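Alpha-galactosidase (Thermus thermophilus, PDB 6LCJ) probably hydrolyses terminal alpha-galactosyl residues from galactosides, as an alpha-galactosidase of glycoside hydrolase family 36 that assembles into a hexamer. Local coordinates at residues E[164-169]-E[356-361]; E[176-181]-E[193-198]; E[235-240]-E[322-327]; E[310-313]-E[318-321]. All blocks are in the same frame, centred on the assembly; numbering follows the deposited sequence.

Contact 1. Residues E[164-169]-E[356-361]; sequences CSWYSF and GPDVAP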
loop_
_atom_site.group_PDB
_atom_site.type_symbol
_atom_site.label_atom_id
_atom_site.label_comp_id
_atom_site.label_asym_id
_atom_site.label_seq_id
_atom_site.Cartn_x
_atom_site.Cartn_y
_atom_site.Cartn_z
ATOM N N CYS E 164 44.965 -13.717 24.115
ATOM C CA CYS E 164 44.200 -13.831 22.875
ATOM C C CYS E 164 44.533 -12.642 21.979
ATOM O O CYS E 164 44.628 -11.511 22.457
ATOM C CB CYS E 164 42.674 -13.887 23.206
ATOM S SG CYS E 164 41.516 -13.785 21.823
ATOM N N SER E 165 44.712 -12.877 20.682
ATOM C CA SER E 165 45.130 -11.778 19.817
ATOM C C SER E 165 43.984 -10.886 19.349
ATOM O O SER E 165 44.250 -9.806 18.804
ATOM C CB SER E 165 45.864 -12.310 18.576
ATOM O OG SER E 165 45.047 -13.184 17.806
ATOM N N TRP E 166 42.727 -11.290 19.536
ATOM C CA TRP E 166 41.653 -10.651 18.784
ATOM C C TRP E 166 41.440 -9.202 19.215
ATOM O O TRP E 166 41.357 -8.295 18.374
ATOM C CB TRP E 166 40.349 -11.451 18.914
ATOM C CG TRP E 166 39.222 -10.774 18.182
ATOM C CD1 TRP E 166 38.131 -10.166 18.737
ATOM C CD2 TRP E 166 39.104 -10.582 16.758
ATOM N NE1 TRP E 166 37.335 -9.634 17.752
ATOM C CE2 TRP E 166 37.905 -9.873 16.531
ATOM C CE3 TRP E 166 39.889 -10.943 15.661
ATOM C CZ2 TRP E 166 37.473 -9.525 15.254
ATOM C CZ3 TRP E 166 39.459 -10.588 14.393
ATOM C CH2 TRP E 166 38.267 -9.891 14.199
ATOM N N TYR E 167 41.352 -8.954 20.520
ATOM C CA TYR E 167 40.897 -7.659 20.998
ATOM C C TYR E 167 42.013 -6.639 21.133
ATOM O O TYR E 167 41.853 -5.657 21.854
ATOM C CB TYR E 167 40.170 -7.826 22.322
ATOM C CG TYR E 167 38.942 -8.653 22.185
ATOM C CD1 TYR E 167 37.748 -8.085 21.735
ATOM C CD2 TYR E 167 38.968 -10.012 22.473
ATOM C CE1 TYR E 167 36.611 -8.843 21.613
ATOM C CE2 TYR E 167 37.835 -10.777 22.348
ATOM C CZ TYR E 167 36.662 -10.181 21.932
ATOM O OH TYR E 167 35.533 -10.937 21.825
ATOM N N SER E 168 43.128 -6.839 20.452
ATOM C CA SER E 168 44.111 -5.775 20.319
ATOM C C SER E 168 44.488 -5.595 18.850
ATOM O O SER E 168 44.505 -4.470 18.347
ATOM C CB SER E 168 45.344 -6.069 21.179
ATOM O OG SER E 168 45.717 -7.432 21.060
ATOM N N PHE E 169 44.766 -6.687 18.141
ATOM C CA PHE E 169 45.191 -6.577 16.750
ATOM C C PHE E 169 44.095 -6.877 15.737
ATOM O O PHE E 169 44.252 -6.521 14.567
ATOM C CB PHE E 169 46.373 -7.508 16.486
ATOM C CG PHE E 169 47.536 -7.269 17.394
ATOM C CD1 PHE E 169 48.303 -6.125 17.265
ATOM C CD2 PHE E 169 47.867 -8.191 18.371
ATOM C CE1 PHE E 169 49.382 -5.902 18.092
ATOM C CE2 PHE E 169 48.947 -7.977 19.214
ATOM C CZ PHE E 169 49.706 -6.832 19.080
ATOM N N GLY E 356 28.060 -14.116 26.100
ATOM C CA GLY E 356 27.618 -12.801 25.714
ATOM C C GLY E 356 28.228 -12.306 24.418
ATOM O O GLY E 356 29.183 -12.880 23.873
ATOM N N PRO E 357 27.670 -11.208 23.904
ATOM C CA PRO E 357 28.323 -10.469 22.819
ATOM C C PRO E 357 29.790 -10.222 23.092
ATOM O O PRO E 357 30.244 -10.236 24.242
ATOM C CB PRO E 357 27.551 -9.146 22.786
ATOM C CG PRO E 357 26.232 -9.457 23.379
ATOM C CD PRO E 357 26.478 -10.506 24.416
ATOM N N ASP E 358 30.543 -10.013 22.023
ATOM C CA ASP E 358 31.926 -9.587 22.146
ATOM C C ASP E 358 32.043 -8.367 23.051
ATOM O O ASP E 358 31.252 -7.420 22.965
ATOM C CB ASP E 358 32.480 -9.234 20.770
ATOM C CG ASP E 358 32.713 -10.434 19.916
ATOM O OD1 ASP E 358 32.481 -11.584 20.391
ATOM O OD2 ASP E 358 33.143 -10.216 18.762
ATOM N N VAL E 359 33.059 -8.373 23.899
ATOM C CA VAL E 359 33.480 -7.112 24.480
ATOM C C VAL E 359 34.078 -6.276 23.360
ATOM O O VAL E 359 34.339 -6.762 22.257
ATOM C CB VAL E 359 34.483 -7.297 25.632
ATOM C CG1 VAL E 359 33.817 -8.017 26.801
ATOM C CG2 VAL E 359 35.718 -8.037 25.134
ATOM N N ALA E 360 34.274 -5.007 23.631
ATOM C CA ALA E 360 34.928 -4.100 22.703
ATOM C C ALA E 360 35.628 -3.069 23.562
ATOM O O ALA E 360 35.366 -2.986 24.771
ATOM C CB ALA E 360 33.913 -3.453 21.746
ATOM N N PRO E 361 36.544 -2.258 22.978
ATOM C CA PRO E 361 37.221 -1.227 23.771
ATOM C C PRO E 361 36.363 0.026 23.973
ATOM O O PRO E 361 36.832 1.154 23.829
ATOM C CB PRO E 361 38.490 -0.948 22.958
ATOM C CG PRO E 361 38.208 -1.409 21.564
ATOM C CD PRO E 361 36.915 -2.178 21.553
#
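The phenol ring of Y167 meets the 356-361 loop in two ways: V359 lies over one of its faces, and D358 comes to its hydroxyl end. CG2 of V359 stands 4.0 Å from the centroid of the Y167 ring and 21° off the ring normal, which qualifies as a CH-pi contact. It is displaced toward the rim, and its nearest ring atom is CE1 of Y167, at 3.7 Å. The opposite face is covered from within the helix, where W166 CD1 sits 3.4 Å above the plane of the Y167 ring, over its centre. The phenol is therefore clamped between an indole edge and a valine methyl. D358 approaches differently. Its CB lies near the ring plane at the edge, and its carboxylate stands almost perpendicular to the ring, the two planes being 85° apart.

Both segments lie at the C-terminal ends of parallel strands of the TIM barrel, 161-164 for the one and 352-354 for the other. The contact thus joins the helical turn after one strand to the loop after another, the two strands not being neighbours in the sheet. Y167 reaches across with CG beside the backbone N, chi1 -63°. Its OH comes within 3.4 Å of D358 OD1, but the stronger partner of that carboxylate is R354, in a salt bridge. D402 OD2 accepts from V359 N and makes a weak hydrogen bond with the Y167 hydroxyl. In the turn leading into the helix, W166 N donates to C164 SG at 3.6 Å, a capping bond made by a thiol.

Contact 2. Residues E[176-181]-E[193-198]; sequences DLLLRV and FQIDDG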
loop_
_atom_site.group_PDB
_atom_site.type_symbol
_atom_site.label_atom_id
_atom_site.label_comp_id
_atom_site.label_asym_id
_atom_site.label_seq_id
_atom_site.Cartn_x
_atom_site.Cartn_y
_atom_site.Cartn_z
ATOM N N ASP E 176 55.512 -12.653 12.450
ATOM C CA ASP E 176 56.552 -11.860 13.107
ATOM C C ASP E 176 56.005 -11.115 14.322
ATOM O O ASP E 176 56.582 -11.177 15.416
ATOM C CB ASP E 176 57.167 -10.871 12.111
ATOM C CG ASP E 176 58.303 -11.488 11.276
ATOM O OD1 ASP E 176 58.656 -12.684 11.478
ATOM O OD2 ASP E 176 58.839 -10.765 10.400
ATOM N N LEU E 177 54.886 -10.404 14.145
ATOM C CA LEU E 177 54.308 -9.609 15.219
ATOM C C LEU E 177 53.944 -10.469 16.425
ATOM O O LEU E 177 54.191 -10.072 17.573
ATOM C CB LEU E 177 53.083 -8.869 14.691
ATOM C CG LEU E 177 51.985 -8.409 15.651
ATOM C CD1 LEU E 177 52.465 -7.237 16.456
ATOM C CD2 LEU E 177 50.777 -8.016 14.846
ATOM N N LEU E 178 53.372 -11.657 16.190
ATOM C CA LEU E 178 52.967 -12.505 17.307
ATOM C C LEU E 178 54.161 -13.159 17.990
ATOM O O LEU E 178 54.082 -13.495 19.180
ATOM C CB LEU E 178 51.966 -13.568 16.840
ATOM C CG LEU E 178 50.590 -13.031 16.396
ATOM C CD1 LEU E 178 49.650 -14.152 15.956
ATOM C CD2 LEU E 178 49.929 -12.180 17.487
ATOM N N LEU E 179 55.271 -13.354 17.269
ATOM C CA LEU E 179 56.475 -13.868 17.916
ATOM C C LEU E 179 57.055 -12.845 18.888
ATOM O O LEU E 179 57.534 -13.208 19.965
ATOM C CB LEU E 179 57.510 -14.284 16.868
ATOM C CG LEU E 179 57.245 -15.660 16.235
ATOM C CD1 LEU E 179 58.132 -15.915 15.037
ATOM C CD2 LEU E 179 57.385 -16.775 17.256
ATOM N N ARG E 180 56.987 -11.558 18.553
ATOM C CA ARG E 180 57.449 -10.555 19.506
ATOM C C ARG E 180 56.508 -10.459 20.696
ATOM O O ARG E 180 56.951 -10.357 21.847
ATOM C CB ARG E 180 57.593 -9.199 18.818
ATOM C CG ARG E 180 58.617 -9.219 17.694
ATOM C CD ARG E 180 59.033 -7.831 17.277
ATOM N NE ARG E 180 57.934 -7.139 16.627
ATOM C CZ ARG E 180 57.486 -7.430 15.407
ATOM N NH1 ARG E 180 58.056 -8.401 14.697
ATOM N NH2 ARG E 180 56.465 -6.746 14.896
ATOM N N VAL E 181 55.203 -10.482 20.436
ATOM C CA VAL E 181 54.235 -10.415 21.521
ATOM C C VAL E 181 54.371 -11.636 22.417
ATOM O O VAL E 181 54.284 -11.532 23.648
ATOM C CB VAL E 181 52.815 -10.262 20.939
ATOM C CG1 VAL E 181 51.770 -10.421 22.006
ATOM C CG2 VAL E 181 52.684 -8.908 20.261
ATOM N N PHE E 193 48.487 -19.293 24.654
ATOM C CA PHE E 193 48.688 -18.186 23.728
ATOM C C PHE E 193 47.858 -18.503 22.487
ATOM O O PHE E 193 48.196 -19.426 21.735
ATOM C CB PHE E 193 50.164 -18.032 23.387
ATOM C CG PHE E 193 50.476 -16.815 22.571
ATOM C CD1 PHE E 193 50.329 -16.830 21.195
ATOM C CD2 PHE E 193 50.925 -15.651 23.179
ATOM C CE1 PHE E 193 50.627 -15.704 20.435
ATOM C CE2 PHE E 193 51.228 -14.517 22.421
ATOM C CZ PHE E 193 51.079 -14.550 21.040
ATOM N N GLN E 194 46.770 -17.757 22.274
ATOM C CA GLN E 194 45.757 -18.140 21.294
ATOM C C GLN E 194 45.738 -17.169 20.121
ATOM O O GLN E 194 45.508 -15.975 20.309
ATOM C CB GLN E 194 44.377 -18.224 21.936
ATOM C CG GLN E 194 43.306 -18.810 21.001
ATOM C CD GLN E 194 42.155 -17.846 20.806
ATOM O OE1 GLN E 194 41.521 -17.418 21.783
ATOM N NE2 GLN E 194 41.890 -17.472 19.552
ATOM N N ILE E 195 45.978 -17.695 18.918
ATOM C CA ILE E 195 45.911 -16.934 17.670
ATOM C C ILE E 195 44.464 -16.914 17.190
ATOM O O ILE E 195 43.843 -17.970 17.022
ATOM C CB ILE E 195 46.828 -17.544 16.600
ATOM C CG1 ILE E 195 48.271 -17.460 17.046
ATOM C CG2 ILE E 195 46.687 -16.828 15.271
ATOM C CD1 ILE E 195 49.022 -18.662 16.667
ATOM N N ASP E 196 43.933 -15.723 16.949
ATOM C CA ASP E 196 42.535 -15.609 16.598
ATOM C C ASP E 196 42.378 -15.396 15.089
ATOM O O ASP E 196 43.235 -15.795 14.289
ATOM C CB ASP E 196 41.894 -14.476 17.407
ATOM C CG ASP E 196 40.407 -14.705 17.654
ATOM O OD1 ASP E 196 39.580 -14.150 16.874
ATOM O OD2 ASP E 196 40.068 -15.406 18.641
ATOM N N ASP E 197 41.269 -14.775 14.699
ATOM C CA ASP E 197 40.970 -14.506 13.303
ATOM C C ASP E 197 42.082 -13.671 12.686
ATOM O O ASP E 197 42.588 -12.733 13.306
ATOM C CB ASP E 197 39.618 -13.789 13.234
ATOM C CG ASP E 197 39.130 -13.528 11.826
ATOM O OD1 ASP E 197 39.654 -14.106 10.850
ATOM O OD2 ASP E 197 38.171 -12.737 11.700
ATOM N N GLY E 198 42.505 -14.059 11.479
ATOM C CA GLY E 198 43.537 -13.340 10.761
ATOM C C GLY E 198 44.703 -14.173 10.256
ATOM O O GLY E 198 45.531 -13.676 9.487
#
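L178 carries its CG beside the backbone N (chi1 -67°), and a fully extended second torsion sends CD1 outward to I195, while F193 has CG anti to its own backbone N (chi1 -173°), which carries CZ and CE2 to L178 and V181. The side chains placed in this way fill the interface of a beta-alpha-beta unit of the TIM barrel, in which helix 175-185 lies between the adjacent parallel strands 161-164 and 192-195. The axes of the short segments run nearly antiparallel, 10.9 Å apart at closest approach, as expected for a helix returning over the strand that follows it.

L178 CD1 touches I195 CG1 at 3.7 Å, the shortest of the three apolar side-chain contacts. One turn further on, V181 CG1 meets CE2 of F193 at 4.2 Å, close to the plane of the ring and therefore at its edge. F193 CZ also lies 3.7 Å from the backbone O of L178. The same phenylalanine stacks on W163 of the neighbouring strand and touches I223 of helix 216-224, so the ring is shared between the sheet and two helices.

Beside these apolar contacts lies a polar cluster. Q194 NE2 donates to D196 OD2 at 2.9 Å, on the anti side of the carboxylate, and K302 makes a salt bridge to the same oxygen. D196 OD1 receives D197 N at 2.8 Å, from 39° above the carboxylate plane.

Contact 3. Residues E[235-240]-E[322-327]; sequences APFLVT and KAMARL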
loop_
_atom_site.group_PDB
_atom_site.type_symbol
_atom_site.label_atom_id
_atom_site.label_comp_id
_atom_site.label_asym_id
_atom_site.label_seq_id
_atom_site.Cartn_x
_atom_site.Cartn_y
_atom_site.Cartn_z
ATOM N N ALA E 235 36.167 -20.800 12.255
ATOM C CA ALA E 235 34.719 -20.676 12.055
ATOM C C ALA E 235 34.333 -21.789 11.087
ATOM O O ALA E 235 34.086 -21.535 9.900
ATOM C CB ALA E 235 34.317 -19.300 11.517
ATOM N N PRO E 236 34.266 -23.036 11.565
ATOM C CA PRO E 236 34.357 -24.181 10.640
ATOM C C PRO E 236 33.189 -24.325 9.664
ATOM O O PRO E 236 33.398 -24.846 8.562
ATOM C CB PRO E 236 34.460 -25.390 11.588
ATOM C CG PRO E 236 33.957 -24.902 12.903
ATOM C CD PRO E 236 34.266 -23.450 12.979
ATOM N N PHE E 237 31.976 -23.886 10.010
ATOM C CA PHE E 237 30.818 -24.072 9.144
ATOM C C PHE E 237 30.402 -22.800 8.414
ATOM O O PHE E 237 29.272 -22.724 7.909
ATOM C CB PHE E 237 29.642 -24.612 9.945
ATOM C CG PHE E 237 29.923 -25.924 10.578
ATOM C CD1 PHE E 237 29.745 -27.102 9.874
ATOM C CD2 PHE E 237 30.370 -25.987 11.887
ATOM C CE1 PHE E 237 30.004 -28.322 10.474
ATOM C CE2 PHE E 237 30.635 -27.182 12.473
ATOM C CZ PHE E 237 30.447 -28.357 11.784
ATOM N N LEU E 238 31.295 -21.825 8.314
ATOM C CA LEU E 238 30.997 -20.540 7.716
ATOM C C LEU E 238 31.798 -20.377 6.437
ATOM O O LEU E 238 32.967 -20.765 6.373
ATOM C CB LEU E 238 31.324 -19.413 8.693
ATOM C CG LEU E 238 30.483 -18.145 8.672
ATOM C CD1 LEU E 238 29.086 -18.440 9.116
ATOM C CD2 LEU E 238 31.127 -17.143 9.583
ATOM N N VAL E 239 31.181 -19.771 5.430
ATOM C CA VAL E 239 31.805 -19.630 4.123
ATOM C C VAL E 239 31.201 -18.405 3.446
ATOM O O VAL E 239 30.091 -17.987 3.774
ATOM C CB VAL E 239 31.593 -20.934 3.321
ATOM C CG1 VAL E 239 30.169 -21.033 2.805
ATOM C CG2 VAL E 239 32.576 -21.049 2.219
ATOM N N THR E 240 31.949 -17.792 2.540
ATOM C CA THR E 240 31.425 -16.682 1.746
ATOM C C THR E 240 31.383 -17.064 0.268
ATOM O O THR E 240 31.927 -18.087 -0.151
ATOM C CB THR E 240 32.262 -15.406 1.926
ATOM O OG1 THR E 240 33.618 -15.661 1.537
ATOM C CG2 THR E 240 32.240 -14.947 3.364
ATOM N N LYS E 322 24.870 -33.442 16.752
ATOM C CA LYS E 322 25.589 -34.564 16.156
ATOM C C LYS E 322 26.876 -34.105 15.477
ATOM O O LYS E 322 27.908 -34.774 15.583
ATOM C CB LYS E 322 24.697 -35.302 15.167
ATOM C CG LYS E 322 23.566 -36.078 15.825
ATOM C CD LYS E 322 22.590 -36.651 14.784
ATOM C CE LYS E 322 21.130 -36.629 15.274
ATOM N NZ LYS E 322 20.216 -36.036 14.232
ATOM N N ALA E 323 26.848 -32.960 14.794
ATOM C CA ALA E 323 28.073 -32.438 14.192
ATOM C C ALA E 323 29.108 -32.092 15.258
ATOM O O ALA E 323 30.289 -32.432 15.128
ATOM C CB ALA E 323 27.764 -31.205 13.339
ATOM N N MET E 324 28.684 -31.407 16.322
ATOM C CA MET E 324 29.623 -31.032 17.372
ATOM C C MET E 324 30.130 -32.245 18.139
ATOM O O MET E 324 31.279 -32.252 18.588
ATOM C CB MET E 324 28.972 -30.033 18.335
ATOM C CG MET E 324 28.689 -28.664 17.739
ATOM S SD MET E 324 30.103 -27.972 16.849
ATOM C CE MET E 324 29.543 -28.300 15.224
ATOM N N ALA E 325 29.286 -33.264 18.323
ATOM C CA ALA E 325 29.735 -34.486 18.981
ATOM C C ALA E 325 30.881 -35.141 18.216
ATOM O O ALA E 325 31.793 -35.711 18.819
ATOM C CB ALA E 325 28.565 -35.451 19.131
ATOM N N ARG E 326 30.861 -35.053 16.891
ATOM C CA ARG E 326 31.960 -35.598 16.115
ATOM C C ARG E 326 33.209 -34.747 16.291
ATOM O O ARG E 326 34.323 -35.273 16.398
ATOM C CB ARG E 326 31.545 -35.705 14.641
ATOM C CG ARG E 326 32.682 -36.020 13.671
ATOM C CD ARG E 326 33.207 -37.483 13.766
ATOM N NE ARG E 326 34.533 -37.615 13.143
ATOM C CZ ARG E 326 35.635 -37.998 13.788
ATOM N NH1 ARG E 326 35.577 -38.308 15.080
ATOM N NH2 ARG E 326 36.795 -38.054 13.146
ATOM N N LEU E 327 33.043 -33.428 16.338
ATOM C CA LEU E 327 34.187 -32.557 16.572
ATOM C C LEU E 327 34.693 -32.701 18.001
ATOM O O LEU E 327 35.888 -32.516 18.257
ATOM C CB LEU E 327 33.808 -31.107 16.276
ATOM C CG LEU E 327 33.975 -30.583 14.859
ATOM C CD1 LEU E 327 33.196 -31.435 13.903
ATOM C CD2 LEU E 327 33.511 -29.134 14.779
#
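F237 pushes the far end of its ring against helix 322-327, and three residues of that helix receive it. CZ of F237 lies 4.2 Å from A323 CB, and CE2 of F237 lies 4.2 Å from L327 CD2. A323 and L327 are four residues apart and so sit on the same side of the helix, which lets both meet the far end of the ring. M324 also approaches, its chain bent at the second and third torsions so that the terminal methyl turns back to the phenyl. The modelled separation there is too short for two carbons, which leaves the exact place of that methyl doubtful. The F237 and L327 side chains come from opposite directions, each reaching out from its own backbone.

A type I beta turn from A235 to L238 presents the ring, closed by L238 N donating to A235 O at 3.2 Å. F237 occupies the third position of this turn, and with CG beside its backbone N (chi1 -60°) its ring leaves on the side of the helix. The turn links barrel strand 229-234 to the short strand 238-240, and F237 pairs through its backbone with L275.

Further out, the ring also touches A286 of helix 280-296 and A309, while V283 of that same helix packs on A323. The ring therefore packs where helices 280-296 and 317-331 meet the loop at A309. All four residues involved are buried and the atoms that meet across the contact are all carbons, so its cohesion rests on dispersion and exclusion of water, without directional bonds.

Contact 4. Residues E[310-313]-E[318-321]; sequences ALPG and ARYR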
loop_
_atom_site.group_PDB
_atom_site.type_symbol
_atom_site.label_atom_id
_atom_site.label_comp_id
_atom_site.label_asym_id
_atom_site.label_seq_id
_atom_site.Cartn_x
_atom_site.Cartn_y
_atom_site.Cartn_z
ATOM N N ALA E 310 23.656 -24.725 13.094
ATOM C CA ALA E 310 22.347 -25.017 13.670
ATOM C C ALA E 310 21.229 -24.219 13.012
ATOM O O ALA E 310 20.097 -24.232 13.505
ATOM C CB ALA E 310 22.358 -24.771 15.181
ATOM N N LEU E 311 21.497 -23.546 11.906
ATOM C CA LEU E 311 20.421 -22.859 11.217
ATOM C C LEU E 311 19.354 -23.868 10.775
ATOM O O LEU E 311 19.658 -25.034 10.493
ATOM C CB LEU E 311 20.980 -22.073 10.032
ATOM C CG LEU E 311 21.751 -20.847 10.555
ATOM C CD1 LEU E 311 22.667 -20.241 9.495
ATOM C CD2 LEU E 311 20.812 -19.776 11.158
ATOM N N PRO E 312 18.080 -23.458 10.729
ATOM C CA PRO E 312 17.557 -22.104 10.922
ATOM C C PRO E 312 17.137 -21.775 12.340
ATOM O O PRO E 312 16.328 -20.884 12.519
ATOM C CB PRO E 312 16.327 -22.086 9.999
ATOM C CG PRO E 312 15.898 -23.542 9.876
ATOM C CD PRO E 312 16.985 -24.414 10.484
ATOM N N GLY E 313 17.664 -22.463 13.339
ATOM C CA GLY E 313 17.287 -22.150 14.699
ATOM C C GLY E 313 17.030 -23.408 15.483
ATOM O O GLY E 313 17.724 -24.413 15.273
ATOM N N ALA E 318 19.294 -30.539 16.608
ATOM C CA ALA E 318 19.639 -31.965 16.498
ATOM C C ALA E 318 20.792 -32.207 15.520
ATOM O O ALA E 318 21.706 -32.981 15.826
ATOM C CB ALA E 318 18.418 -32.796 16.089
ATOM N N ARG E 319 20.767 -31.574 14.337
ATOM C CA ARG E 319 21.918 -31.651 13.433
ATOM C C ARG E 319 23.164 -31.080 14.093
ATOM O O ARG E 319 24.257 -31.652 13.987
ATOM C CB ARG E 319 21.658 -30.888 12.123
ATOM C CG ARG E 319 20.691 -31.545 11.161
ATOM C CD ARG E 319 20.264 -30.578 10.043
ATOM N NE ARG E 319 21.070 -29.365 10.084
ATOM C CZ ARG E 319 20.575 -28.139 9.922
ATOM N NH1 ARG E 319 19.269 -27.981 9.682
ATOM N NH2 ARG E 319 21.386 -27.068 10.012
ATOM N N TYR E 320 23.018 -29.927 14.751
ATOM C CA TYR E 320 24.161 -29.254 15.358
ATOM C C TYR E 320 24.828 -30.133 16.400
ATOM O O TYR E 320 26.060 -30.221 16.455
ATOM C CB TYR E 320 23.708 -27.932 15.988
ATOM C CG TYR E 320 24.724 -27.266 16.881
ATOM C CD1 TYR E 320 25.741 -26.472 16.348
ATOM C CD2 TYR E 320 24.665 -27.422 18.264
ATOM C CE1 TYR E 320 26.673 -25.851 17.182
ATOM C CE2 TYR E 320 25.584 -26.810 19.105
ATOM C CZ TYR E 320 26.579 -26.027 18.566
ATOM O OH TYR E 320 27.484 -25.423 19.409
ATOM N N ARG E 321 24.030 -30.793 17.237
ATOM C CA ARG E 321 24.606 -31.574 18.322
ATOM C C ARG E 321 25.389 -32.774 17.792
ATOM O O ARG E 321 26.465 -33.096 18.313
ATOM C CB ARG E 321 23.504 -32.014 19.278
ATOM C CG ARG E 321 23.991 -32.847 20.412
ATOM C CD ARG E 321 24.203 -32.006 21.627
ATOM N NE ARG E 321 24.579 -32.811 22.783
ATOM C CZ ARG E 321 25.072 -32.295 23.903
ATOM N NH1 ARG E 321 25.242 -30.982 24.006
ATOM N NH2 ARG E 321 25.393 -33.080 24.918
#
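A310 and Y320 bring their backbones to 4.9 Å between CA atoms. The 310-313 segment is a tight turn, closed by G313 N donating to A310 O at 3.0 Å. The peptide bond between L311 and P312 is cis, and together with the backbone angles of those two residues this fits a type VI turn. G313 follows with a positive phi of the kind glycine accommodates readily. Facing the turn, 318-321 is regular helix.

The cis-proline turn presents the L311 carbonyl to the guanidinium of R319. NH2 of R319 donates to L311 O at 2.7 Å, with an N-H...O angle of 141°. The donor lies in the carbonyl plane, at a C=O...N angle of 155°. NH1 of R319 adds a weak bond to the same L311 O at 3.1 Å, so one acceptor is held in the fork between two nitrogens. A nearly eclipsed chi3 of 9° bends the arginine chain and brings that end of the guanidinium round to the turn. Beside it the contact is apolar: A310 CB rests on Y320 CB at 3.5 Å, and the phenol then leads away to a bond between its OH and S346 OG.

The turn lies in the loop that leaves barrel strand 298-303, and the helix it faces, 317-331, is the next regular element before strand 335-338. A310 also touches W50, in the loop between strands 44-48 and 56-59 of the N-terminal seven-stranded sheet, while R321 reaches the backbone oxygens of A345 and L347 in the loop after strand 335-338.

In the fold
From the N terminus, the first segment reached is 164-169, and the loop it opens closes only at 356-361, so contact 1 encloses the other three. Contact 2 closes first, joining helix 175-185 to strand 192-195. Contact 3 then spans 235-240 to 322-327, and within its span the short loop of contact 4 closes; both use helix 317-331, with centres 10 Å apart. Contacts 2 and 3 follow in series, and none cross. Contacts 1 and 2 touch directly, S165 OG lying 2.9 Å from D196 N, a probable hydrogen bond between successive barrel strand ends. Contact 4 lies across the chain's centre from contact 1, their centres 26 Å apart.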